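Local coordinates for protein succinyl-CoA ligase (ADP-forming) subunit alpha (PDB 6HXI) that holds coenzyme A and joins, in a single chain, a CoA-ligase-type region to a mainly helical region of the citrate synthase family, at residues P66-I71 with L76-A81; A370-K373 with D379-M382; A413-A418 with D499-L504; R463-G468 with S515-N520. One frame throughout, in Å; residues are numbered along the deposited sequence.

Contact 1. Residues P66-I71 with L76-A81; sequences PMYKTI and LAYPEA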
loop_
_atom_site.group_PDB
_atom_site.type_symbol
_atom_site.label_atom_id
_atom_site.label_comp_id
_atom_site.label_asym_id
_atom_site.label_seq_id
_atom_site.Cartn_x
_atom_site.Cartn_y
_atom_site.Cartn_z
ATOM N N PRO B 66 -33.626 2.281 12.738
ATOM C CA PRO B 66 -32.808 3.482 12.983
ATOM C C PRO B 66 -32.330 3.532 14.436
ATOM O O PRO B 66 -32.955 2.954 15.325
ATOM C CB PRO B 66 -33.734 4.634 12.625
ATOM C CG PRO B 66 -35.100 4.085 12.808
ATOM C CD PRO B 66 -35.065 2.609 12.646
ATOM N N MET B 67 -31.196 4.195 14.667
ATOM C CA MET B 67 -30.561 4.233 15.969
ATOM C C MET B 67 -30.114 5.655 16.287
ATOM O O MET B 67 -29.387 6.260 15.499
ATOM C CB MET B 67 -29.431 3.191 15.955
ATOM C CG MET B 67 -28.824 2.909 17.290
ATOM S SD MET B 67 -27.780 1.427 17.177
ATOM C CE MET B 67 -26.363 2.059 16.325
ATOM N N TYR B 68 -30.658 6.219 17.391
ATOM C CA TYR B 68 -30.463 7.605 17.849
ATOM C C TYR B 68 -29.632 7.704 19.094
ATOM O O TYR B 68 -29.719 6.836 19.940
ATOM C CB TYR B 68 -31.834 8.295 18.068
ATOM C CG TYR B 68 -32.594 8.485 16.773
ATOM C CD1 TYR B 68 -33.388 7.466 16.252
ATOM C CD2 TYR B 68 -32.468 9.654 16.033
ATOM C CE1 TYR B 68 -34.053 7.616 15.040
ATOM C CE2 TYR B 68 -33.140 9.817 14.818
ATOM C CZ TYR B 68 -33.918 8.789 14.323
ATOM O OH TYR B 68 -34.580 8.938 13.140
ATOM N N LYS B 69 -28.850 8.787 19.232
ATOM C CA LYS B 69 -27.993 9.020 20.397
ATOM C C LYS B 69 -28.782 9.458 21.634
ATOM O O LYS B 69 -28.366 9.149 22.755
ATOM C CB LYS B 69 -26.918 10.076 20.071
ATOM C CG LYS B 69 -25.509 9.512 19.910
ATOM C CD LYS B 69 -24.452 10.565 20.233
ATOM C CE LYS B 69 -23.108 9.941 20.550
ATOM N NZ LYS B 69 -22.120 10.931 21.050
ATOM N N THR B 70 -29.894 10.213 21.439
ATOM C CA THR B 70 -30.703 10.754 22.546
ATOM C C THR B 70 -32.203 10.423 22.429
ATOM O O THR B 70 -32.706 10.141 21.343
ATOM C CB THR B 70 -30.509 12.302 22.694
ATOM O OG1 THR B 70 -31.236 12.986 21.664
ATOM C CG2 THR B 70 -29.044 12.747 22.680
ATOM N N ILE B 71 -32.906 10.505 23.570
ATOM C CA ILE B 71 -34.353 10.304 23.686
ATOM C C ILE B 71 -35.114 11.447 22.960
ATOM O O ILE B 71 -35.962 11.107 22.136
ATOM C CB ILE B 71 -34.798 10.090 25.143
ATOM C CG1 ILE B 71 -34.211 8.789 25.715
ATOM C CG2 ILE B 71 -36.338 10.119 25.272
ATOM C CD1 ILE B 71 -34.107 8.747 27.295
ATOM N N LEU B 76 -38.770 13.016 18.542
ATOM C CA LEU B 76 -39.084 13.946 17.458
ATOM C C LEU B 76 -39.176 13.227 16.092
ATOM O O LEU B 76 -40.034 13.574 15.280
ATOM C CB LEU B 76 -38.054 15.089 17.410
ATOM C CG LEU B 76 -38.523 16.347 16.681
ATOM C CD1 LEU B 76 -39.306 17.261 17.614
ATOM C CD2 LEU B 76 -37.357 17.088 16.075
ATOM N N ALA B 77 -38.324 12.215 15.851
ATOM C CA ALA B 77 -38.376 11.450 14.598
ATOM C C ALA B 77 -39.556 10.451 14.584
ATOM O O ALA B 77 -40.229 10.310 13.567
ATOM C CB ALA B 77 -37.064 10.722 14.373
ATOM N N TYR B 78 -39.833 9.790 15.722
ATOM C CA TYR B 78 -40.916 8.810 15.831
ATOM C C TYR B 78 -41.921 9.197 16.924
ATOM O O TYR B 78 -41.939 8.549 17.976
ATOM C CB TYR B 78 -40.357 7.367 15.992
ATOM C CG TYR B 78 -39.556 6.916 14.790
ATOM C CD1 TYR B 78 -40.183 6.351 13.681
ATOM C CD2 TYR B 78 -38.193 7.175 14.702
ATOM C CE1 TYR B 78 -39.471 6.021 12.532
ATOM C CE2 TYR B 78 -37.472 6.870 13.550
ATOM C CZ TYR B 78 -38.109 6.271 12.474
ATOM O OH TYR B 78 -37.388 5.959 11.336
ATOM N N PRO B 79 -42.788 10.239 16.691
ATOM C CA PRO B 79 -43.766 10.626 17.722
ATOM C C PRO B 79 -44.814 9.567 18.023
ATOM O O PRO B 79 -45.421 9.616 19.092
ATOM C CB PRO B 79 -44.399 11.911 17.172
ATOM C CG PRO B 79 -44.133 11.903 15.744
ATOM C CD PRO B 79 -42.877 11.129 15.512
ATOM N N GLU B 80 -45.014 8.609 17.101
ATOM C CA GLU B 80 -45.978 7.516 17.259
ATOM C C GLU B 80 -45.572 6.510 18.345
ATOM O O GLU B 80 -46.408 5.739 18.799
ATOM C CB GLU B 80 -46.206 6.794 15.914
ATOM C CG GLU B 80 -45.003 6.016 15.390
ATOM C CD GLU B 80 -44.138 6.734 14.378
ATOM O OE1 GLU B 80 -43.590 6.045 13.488
ATOM O OE2 GLU B 80 -44.004 7.977 14.469
ATOM N N ALA B 81 -44.280 6.470 18.699
ATOM C CA ALA B 81 -43.750 5.558 19.712
ATOM C C ALA B 81 -44.057 6.147 21.109
ATOM O O ALA B 81 -43.563 7.227 21.439
ATOM C CB ALA B 81 -42.245 5.371 19.509
#

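Contact 2. Residues A370-K373 with D379-M382; sequences AGKK and DRKM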
loop_
_atom_site.group_PDB
_atom_site.type_symbol
_atom_site.label_atom_id
_atom_site.label_comp_id
_atom_site.label_asym_id
_atom_site.label_seq_id
_atom_site.Cartn_x
_atom_site.Cartn_y
_atom_site.Cartn_z
ATOM N N ALA B 370 2.815 -20.380 17.560
ATOM C CA ALA B 370 3.252 -21.708 17.085
ATOM C C ALA B 370 3.075 -22.747 18.183
ATOM O O ALA B 370 3.950 -23.557 18.419
ATOM C CB ALA B 370 4.714 -21.672 16.579
ATOM N N GLY B 371 1.972 -22.642 18.901
ATOM C CA GLY B 371 1.642 -23.570 19.979
ATOM C C GLY B 371 2.271 -23.269 21.321
ATOM O O GLY B 371 1.959 -23.939 22.287
ATOM N N LYS B 372 3.106 -22.242 21.428
ATOM C CA LYS B 372 3.776 -21.890 22.700
ATOM C C LYS B 372 3.020 -20.677 23.326
ATOM O O LYS B 372 2.743 -19.695 22.629
ATOM C CB LYS B 372 5.256 -21.537 22.370
ATOM C CG LYS B 372 6.195 -21.512 23.525
ATOM C CD LYS B 372 7.621 -21.771 23.069
ATOM C CE LYS B 372 8.572 -21.761 24.249
ATOM N NZ LYS B 372 8.376 -22.932 25.152
ATOM N N LYS B 373 2.644 -20.769 24.610
ATOM C CA LYS B 373 1.957 -19.649 25.295
ATOM C C LYS B 373 2.835 -18.367 25.264
ATOM O O LYS B 373 4.043 -18.441 25.502
ATOM C CB LYS B 373 1.666 -20.007 26.759
ATOM C CG LYS B 373 0.646 -21.124 26.994
ATOM C CD LYS B 373 0.875 -21.689 28.406
ATOM C CE LYS B 373 -0.298 -22.527 28.873
ATOM N NZ LYS B 373 -1.555 -21.725 29.051
ATOM N N ASP B 379 8.632 -15.121 29.323
ATOM C CA ASP B 379 9.363 -15.545 30.522
ATOM C C ASP B 379 10.700 -16.155 30.145
ATOM O O ASP B 379 11.644 -16.004 30.910
ATOM C CB ASP B 379 8.553 -16.534 31.388
ATOM C CG ASP B 379 7.347 -15.964 32.099
ATOM O OD1 ASP B 379 7.190 -14.713 32.107
ATOM O OD2 ASP B 379 6.521 -16.773 32.616
ATOM N N ARG B 380 10.811 -16.776 28.940
ATOM C CA ARG B 380 12.052 -17.404 28.489
ATOM C C ARG B 380 12.969 -16.463 27.757
ATOM O O ARG B 380 14.047 -16.873 27.316
ATOM C CB ARG B 380 11.788 -18.679 27.684
ATOM C CG ARG B 380 11.381 -19.859 28.606
ATOM C CD ARG B 380 10.467 -20.856 27.904
ATOM N NE ARG B 380 11.170 -21.709 26.941
ATOM C CZ ARG B 380 11.413 -23.005 27.130
ATOM N NH1 ARG B 380 12.051 -23.708 26.204
ATOM N NH2 ARG B 380 11.013 -23.610 28.245
ATOM N N LYS B 381 12.574 -15.183 27.635
ATOM C CA LYS B 381 13.386 -14.150 26.971
ATOM C C LYS B 381 13.822 -14.565 25.570
ATOM O O LYS B 381 14.955 -14.325 25.174
ATOM C CB LYS B 381 14.588 -13.754 27.834
ATOM C CG LYS B 381 14.260 -13.461 29.285
ATOM C CD LYS B 381 13.609 -12.111 29.549
ATOM C CE LYS B 381 13.296 -11.968 31.022
ATOM N NZ LYS B 381 14.547 -11.811 31.825
ATOM N N MET B 382 12.904 -15.196 24.819
ATOM C CA MET B 382 13.107 -15.634 23.432
ATOM C C MET B 382 13.463 -14.476 22.509
ATOM O O MET B 382 14.131 -14.679 21.500
ATOM C CB MET B 382 11.866 -16.398 22.916
ATOM C CG MET B 382 11.762 -17.787 23.596
ATOM S SD MET B 382 10.541 -18.864 22.815
ATOM C CE MET B 382 11.326 -19.113 21.200
#

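Contact 3. Residues A413-A418 with D499-L504; sequences ADHGPA and DKRVQL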
loop_
_atom_site.group_PDB
_atom_site.type_symbol
_atom_site.label_atom_id
_atom_site.label_comp_id
_atom_site.label_asym_id
_atom_site.label_seq_id
_atom_site.Cartn_x
_atom_site.Cartn_y
_atom_site.Cartn_z
ATOM N N ALA B 413 18.144 -1.621 9.427
ATOM C CA ALA B 413 17.165 -0.628 9.925
ATOM C C ALA B 413 17.055 0.616 9.029
ATOM O O ALA B 413 15.956 1.045 8.706
ATOM C CB ALA B 413 17.450 -0.234 11.349
ATOM N N ASP B 414 18.185 1.124 8.585
ATOM C CA ASP B 414 18.182 2.262 7.705
ATOM C C ASP B 414 19.464 2.374 6.938
ATOM O O ASP B 414 20.502 2.044 7.455
ATOM C CB ASP B 414 17.975 3.576 8.487
ATOM C CG ASP B 414 17.383 4.615 7.553
ATOM O OD1 ASP B 414 16.307 4.333 6.956
ATOM O OD2 ASP B 414 18.073 5.637 7.289
ATOM N N HIS B 415 19.393 2.941 5.747
ATOM C CA HIS B 415 20.548 3.203 4.929
ATOM C C HIS B 415 20.470 4.636 4.336
ATOM O O HIS B 415 20.965 4.893 3.249
ATOM C CB HIS B 415 20.773 2.108 3.869
ATOM C CG HIS B 415 22.197 2.060 3.382
ATOM N ND1 HIS B 415 23.281 2.234 4.250
ATOM C CD2 HIS B 415 22.676 1.825 2.144
ATOM C CE1 HIS B 415 24.367 2.113 3.501
ATOM N NE2 HIS B 415 24.051 1.898 2.220
ATOM N N GLY B 416 19.954 5.564 5.124
ATOM C CA GLY B 416 19.892 6.968 4.740
ATOM C C GLY B 416 18.627 7.240 3.953
ATOM O O GLY B 416 17.889 6.314 3.560
ATOM N N PRO B 417 18.357 8.537 3.728
ATOM C CA PRO B 417 17.093 8.939 3.084
ATOM C C PRO B 417 17.025 8.829 1.570
ATOM O O PRO B 417 15.966 9.005 0.999
ATOM C CB PRO B 417 16.994 10.409 3.506
ATOM C CG PRO B 417 18.414 10.888 3.525
ATOM C CD PRO B 417 19.136 9.721 4.170
ATOM N N ALA B 418 18.156 8.614 0.908
ATOM C CA ALA B 418 18.282 8.640 -0.520
ATOM C C ALA B 418 17.833 7.371 -1.219
ATOM O O ALA B 418 17.460 7.433 -2.396
ATOM C CB ALA B 418 19.730 9.022 -0.908
ATOM N N ASP B 499 33.117 -2.823 4.081
ATOM C CA ASP B 499 31.821 -2.358 4.596
ATOM C C ASP B 499 31.684 -2.947 6.018
ATOM O O ASP B 499 31.824 -4.163 6.204
ATOM C CB ASP B 499 30.646 -2.807 3.711
ATOM C CG ASP B 499 29.272 -2.337 4.181
ATOM O OD1 ASP B 499 29.100 -2.121 5.396
ATOM O OD2 ASP B 499 28.359 -2.217 3.333
ATOM N N LYS B 500 31.469 -2.076 7.022
ATOM C CA LYS B 500 31.349 -2.520 8.411
ATOM C C LYS B 500 30.148 -3.459 8.644
ATOM O O LYS B 500 30.298 -4.430 9.383
ATOM C CB LYS B 500 31.342 -1.345 9.397
ATOM C CG LYS B 500 32.218 -1.612 10.629
ATOM C CD LYS B 500 33.703 -1.274 10.393
ATOM C CE LYS B 500 34.347 -0.753 11.655
ATOM N NZ LYS B 500 35.487 0.166 11.373
ATOM N N ARG B 501 29.001 -3.193 7.970
ATOM C CA ARG B 501 27.765 -3.978 8.065
ATOM C C ARG B 501 28.039 -5.452 7.771
ATOM O O ARG B 501 27.523 -6.316 8.484
ATOM C CB ARG B 501 26.688 -3.451 7.107
ATOM C CG ARG B 501 26.301 -1.982 7.278
ATOM C CD ARG B 501 25.001 -1.622 6.550
ATOM N NE ARG B 501 25.167 -1.375 5.110
ATOM C CZ ARG B 501 24.166 -1.406 4.227
ATOM N NH1 ARG B 501 22.924 -1.678 4.624
ATOM N NH2 ARG B 501 24.402 -1.198 2.939
ATOM N N VAL B 502 28.885 -5.727 6.751
ATOM C CA VAL B 502 29.308 -7.050 6.274
ATOM C C VAL B 502 30.185 -7.681 7.283
ATOM O O VAL B 502 30.009 -8.854 7.597
ATOM C CB VAL B 502 30.037 -6.966 4.891
ATOM C CG1 VAL B 502 30.728 -8.275 4.515
ATOM C CG2 VAL B 502 29.106 -6.511 3.781
ATOM N N GLN B 503 31.176 -6.940 7.761
ATOM C CA GLN B 503 32.158 -7.489 8.678
ATOM C C GLN B 503 31.544 -7.862 10.007
ATOM O O GLN B 503 31.879 -8.913 10.540
ATOM C CB GLN B 503 33.380 -6.570 8.827
ATOM C CG GLN B 503 34.685 -7.287 9.243
ATOM C CD GLN B 503 34.984 -8.593 8.521
ATOM O OE1 GLN B 503 35.334 -8.628 7.321
ATOM N NE2 GLN B 503 34.866 -9.698 9.259
ATOM N N LEU B 504 30.591 -7.050 10.490
ATOM C CA LEU B 504 29.844 -7.331 11.718
ATOM C C LEU B 504 29.073 -8.669 11.591
ATOM O O LEU B 504 29.138 -9.485 12.496
ATOM C CB LEU B 504 28.885 -6.167 12.039
ATOM C CG LEU B 504 29.572 -4.929 12.650
ATOM C CD1 LEU B 504 28.941 -3.605 12.133
ATOM C CD2 LEU B 504 29.584 -5.004 14.178
#

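Contact 4. Residues R463-G468 with S515-N520; sequences RAQETG and STELLN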
loop_
_atom_site.group_PDB
_atom_site.type_symbol
_atom_site.label_atom_id
_atom_site.label_comp_id
_atom_site.label_asym_id
_atom_site.label_seq_id
_atom_site.Cartn_x
_atom_site.Cartn_y
_atom_site.Cartn_z
ATOM N N ARG B 463 22.529 -22.795 -5.104
ATOM C CA ARG B 463 22.501 -23.610 -6.320
ATOM C C ARG B 463 23.924 -23.976 -6.788
ATOM O O ARG B 463 24.215 -25.153 -6.964
ATOM C CB ARG B 463 21.693 -22.892 -7.420
ATOM C CG ARG B 463 21.705 -23.603 -8.773
ATOM C CD ARG B 463 21.306 -22.694 -9.923
ATOM N NE ARG B 463 22.143 -21.492 -10.021
ATOM C CZ ARG B 463 23.316 -21.422 -10.646
ATOM N NH1 ARG B 463 23.829 -22.496 -11.236
ATOM N NH2 ARG B 463 23.991 -20.281 -10.674
ATOM N N ALA B 464 24.817 -23.007 -6.906
ATOM C CA ALA B 464 26.187 -23.256 -7.330
ATOM C C ALA B 464 26.871 -24.273 -6.437
ATOM O O ALA B 464 27.380 -25.271 -6.933
ATOM C CB ALA B 464 26.977 -21.953 -7.357
ATOM N N GLN B 465 26.838 -24.043 -5.113
ATOM C CA GLN B 465 27.458 -24.877 -4.105
ATOM C C GLN B 465 26.821 -26.259 -4.034
ATOM O O GLN B 465 27.547 -27.221 -3.829
ATOM C CB GLN B 465 27.401 -24.149 -2.761
ATOM C CG GLN B 465 28.345 -24.686 -1.684
ATOM C CD GLN B 465 27.678 -25.457 -0.581
ATOM O OE1 GLN B 465 26.456 -25.446 -0.403
ATOM N NE2 GLN B 465 28.485 -26.110 0.221
ATOM N N GLU B 466 25.493 -26.367 -4.245
ATOM C CA GLU B 466 24.742 -27.642 -4.220
ATOM C C GLU B 466 25.103 -28.500 -5.437
ATOM O O GLU B 466 25.551 -29.642 -5.282
ATOM C CB GLU B 466 23.212 -27.407 -4.259
ATOM C CG GLU B 466 22.499 -27.297 -2.926
ATOM C CD GLU B 466 21.019 -26.990 -3.073
ATOM O OE1 GLU B 466 20.215 -27.590 -2.328
ATOM O OE2 GLU B 466 20.659 -26.173 -3.953
ATOM N N THR B 467 24.900 -27.932 -6.658
ATOM C CA THR B 467 25.164 -28.596 -7.941
ATOM C C THR B 467 26.658 -28.951 -8.118
ATOM O O THR B 467 27.038 -29.528 -9.136
ATOM C CB THR B 467 24.582 -27.796 -9.115
ATOM O OG1 THR B 467 25.306 -26.577 -9.283
ATOM C CG2 THR B 467 23.086 -27.522 -8.958
ATOM N N GLY B 468 27.467 -28.630 -7.120
ATOM C CA GLY B 468 28.885 -28.949 -7.109
ATOM C C GLY B 468 29.825 -28.026 -7.858
ATOM O O GLY B 468 31.039 -28.267 -7.837
ATOM N N SER B 515 27.988 -24.208 11.733
ATOM C CA SER B 515 28.490 -24.403 10.365
ATOM C C SER B 515 28.309 -23.142 9.512
ATOM O O SER B 515 27.287 -22.471 9.621
ATOM C CB SER B 515 27.781 -25.568 9.685
ATOM O OG SER B 515 26.445 -25.229 9.358
ATOM N N THR B 516 29.307 -22.840 8.659
ATOM C CA THR B 516 29.336 -21.707 7.717
ATOM C C THR B 516 29.839 -22.231 6.353
ATOM O O THR B 516 30.742 -21.631 5.773
ATOM C CB THR B 516 30.245 -20.557 8.243
ATOM O OG1 THR B 516 31.599 -21.002 8.263
ATOM C CG2 THR B 516 29.850 -20.037 9.641
ATOM N N GLU B 517 29.283 -23.359 5.856
ATOM C CA GLU B 517 29.673 -23.982 4.578
ATOM C C GLU B 517 29.409 -23.072 3.356
ATOM O O GLU B 517 30.280 -22.928 2.488
ATOM C CB GLU B 517 28.948 -25.321 4.418
ATOM C CG GLU B 517 29.597 -26.279 3.424
ATOM C CD GLU B 517 28.855 -27.574 3.126
ATOM O OE1 GLU B 517 27.600 -27.584 3.178
ATOM O OE2 GLU B 517 29.533 -28.564 2.767
ATOM N N LEU B 518 28.214 -22.443 3.295
ATOM C CA LEU B 518 27.911 -21.574 2.173
ATOM C C LEU B 518 28.711 -20.273 2.275
ATOM O O LEU B 518 29.135 -19.731 1.242
ATOM C CB LEU B 518 26.412 -21.379 1.998
ATOM C CG LEU B 518 25.969 -20.736 0.674
ATOM C CD1 LEU B 518 26.452 -21.521 -0.534
ATOM C CD2 LEU B 518 24.473 -20.513 0.652
ATOM N N LEU B 519 29.047 -19.854 3.520
ATOM C CA LEU B 519 29.895 -18.681 3.696
ATOM C C LEU B 519 31.327 -18.966 3.221
ATOM O O LEU B 519 31.899 -18.131 2.519
ATOM C CB LEU B 519 29.854 -18.104 5.115
ATOM C CG LEU B 519 30.851 -16.962 5.396
ATOM C CD1 LEU B 519 30.423 -15.654 4.707
ATOM C CD2 LEU B 519 31.020 -16.752 6.882
ATOM N N ASN B 520 31.858 -20.173 3.506
ATOM C CA ASN B 520 33.202 -20.535 3.062
ATOM C C ASN B 520 33.292 -20.570 1.528
ATOM O O ASN B 520 34.261 -20.066 0.958
ATOM C CB ASN B 520 33.713 -21.820 3.729
ATOM C CG ASN B 520 33.858 -21.760 5.246
ATOM O OD1 ASN B 520 34.120 -20.710 5.865
ATOM N ND2 ASN B 520 33.706 -22.913 5.881
#

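Contact 1. Residues P66-I71 with L76-A81
Y68 and Y78 meet with their side chains at about a right angle where the helix of a beta-alpha-beta crossover ends beside the strand that leads into it. Strand 61-68 leads through helix 71-77 to strand 83-86, which runs parallel to it in the same Rossmann-like sheet. Y68 CE1 comes to the edge of the Y78 ring, in its plane, 3.8 Å from Y78 CE2. Each tyrosine has CG anti to its own carbonyl carbon (chi1 -67° in Y68, -63° in Y78), which swings both rings into the gap between strand end and helix end. P66, two residues before Y68 and so on the same side of the strand, approaches Y78 obliquely; its CG comes within 3.7 Å of Y78 CE2. A77, in the last helical turn, sends its methyl toward the far end of the Y68 ring, with A77 CB 3.7 Å from Y68 CZ. None of these approaches is a hydrogen bond, although both phenol oxygens take part, so the join is one of van der Waals fit. The backbone of Y68 is held by I45 and N47, and T70 caps the helix through L73 N. Y78 also touches S43 and F16, on strands that the crossover passes. The two hydroxyls each press on carbon: Y78 OH is 3.3 Å from P66 CG, and Y68 OH is 3.3 Å from A77 CB.

Contact 2. Residues A370-K373 with D379-M382
K372 lies in extended conformation (phi/psi -102/129°) in strand 372-373, and helix 374-379 connects it to the loop that carries R380 and M382. The K372 chain starts with CG anti to the backbone N, stays stretched as far as CE, and bends only at its last torsion, which turns NZ onto the guanidinium of R380. There NZ stands 3.5 Å above one face of the group, offset toward its rim, and its nearest atom is R380 NE, also at 3.5 Å. The two side chains cross at about a right angle, and K372 CE is 3.7 Å from the same R380 NE. R380 bends at chi3, and its NH1 forms a salt bridge with E396, which K372 touches as well, so the two cations gather beside a carboxylate that probably eases the repulsion between them. The helix ends in a Schellman motif: K381 takes a positive phi of 53° and two bonds run back into the last turn. R380 and M382 flank K381, and the CB of each points toward the strand segment. M382 comes obliquely to the aliphatic part of the lysine, its SD 3.8 Å from K372 CE and 4.1 Å from K372 CD, with V377 touching both side chains. Strand 372-373 is outermost, within this chain, in a small three-stranded antiparallel sheet, and subunit contacts lie close by: A370 packs on P611 of a third subunit, and D379 on L504 of a second subunit.

Contact 3. Residues A413-A418 with D499-L504
R501 lays its guanidinium flat over one face of the H415 imidazole, the two centres 3.7 Å apart and the planes 20° from parallel. The overlap is offset: R501 NH2 stands above the rim of the ring, 3.2 Å from H415 NE2. That pair is not a hydrogen bond, its angle being poor; the stack rests on the near-parallel planes. In the same overlap H415 CE1 is 3.6 Å from R501 CZ. H415 ND1 is buried here and has no partner in the model, though a bound acetate ion, probably from the crystallisation liquor, lies about 3 Å from the H415 side chain. A bend at chi3 (-81°) turns the R501 guanidinium within range of D499, whose OD2 forms a long salt bridge of 3.7 Å with R501 NE. D499 OD1 also accepts from R501 N at 2.8 Å, capping helix 500-512, so one carboxylate meets both the backbone N and, at long range, the NE of R501. On the other segment, D414 OD2 takes G416 N at 2.9 Å, and also bonds H587 NE2 of the same chain and S360 OG of a second subunit. H415 is also touched by R580 of its own chain and by R600 of a fourth subunit. The contact thus combines an arginine-histidine stack with an Asx turn and an N-cap, inside the helical citrate synthase-type region.

Contact 4. Residues R463-G468 with S515-N520
Two helix ends meet here, the last turn of helix 453-466 and the first turn of helix 517-530, within the all-helical citrate synthase-type region; Q465 spans the gap to L518 and E517. The backbones approach to 7.1 Å between Q465 CA and L518 CA. Q465 works in two parts. Its root is apolar, with CB 3.6 Å from L518 CD1, and the two side chains cross obliquely. Beyond the bend at chi2 (-107°) its amide turns toward E517, where Q465 NE2 lies 3.3 Å from E517 CD. Amide and carboxylate planes stand 69° apart, and the 3.4 Å approach of Q465 NE2 to E517 OE1 has too poor an angle for a hydrogen bond, so NE2 rests against the CG-CD end of E517 without one. Y521 also touches Q465. L518 packs further on I546 and I549 of helix 540-555. The start of helix 517-530 is gripped by that helix too: T516, at the N-cap position, makes no capping bond, while D550 accepts from L518 N and L519 N. At the other helix end R463 O takes two donors of one residue, T467 N at 2.9 Å and T467 OG1 at 2.9 Å, the hydroxyl sitting 38° out of the carbonyl plane.

Contact 1 is the one contact on the large mixed sheet, its centre about 63 Å from that of contact 3 and about 74 Å from that of contact 4. Contacts 1, 2 and 3 are surface contacts, while contact 4 is partly buried. Contacts 3 and 4 use the consecutive helices 500-512 and 517-530, and their segments alternate along the chain, with nearest atoms about 7 Å apart. The chemistry differs as well: aromatic and apolar fit at the crossover, a lysine beside an arginine and a methionine in contact 2, a guanidinium stacked on an imidazole in contact 3, a mixed apolar and amide join in contact 4. Contacts 2 and 3, and contact 1 through K69, border other subunits; no other chain touches contact 4.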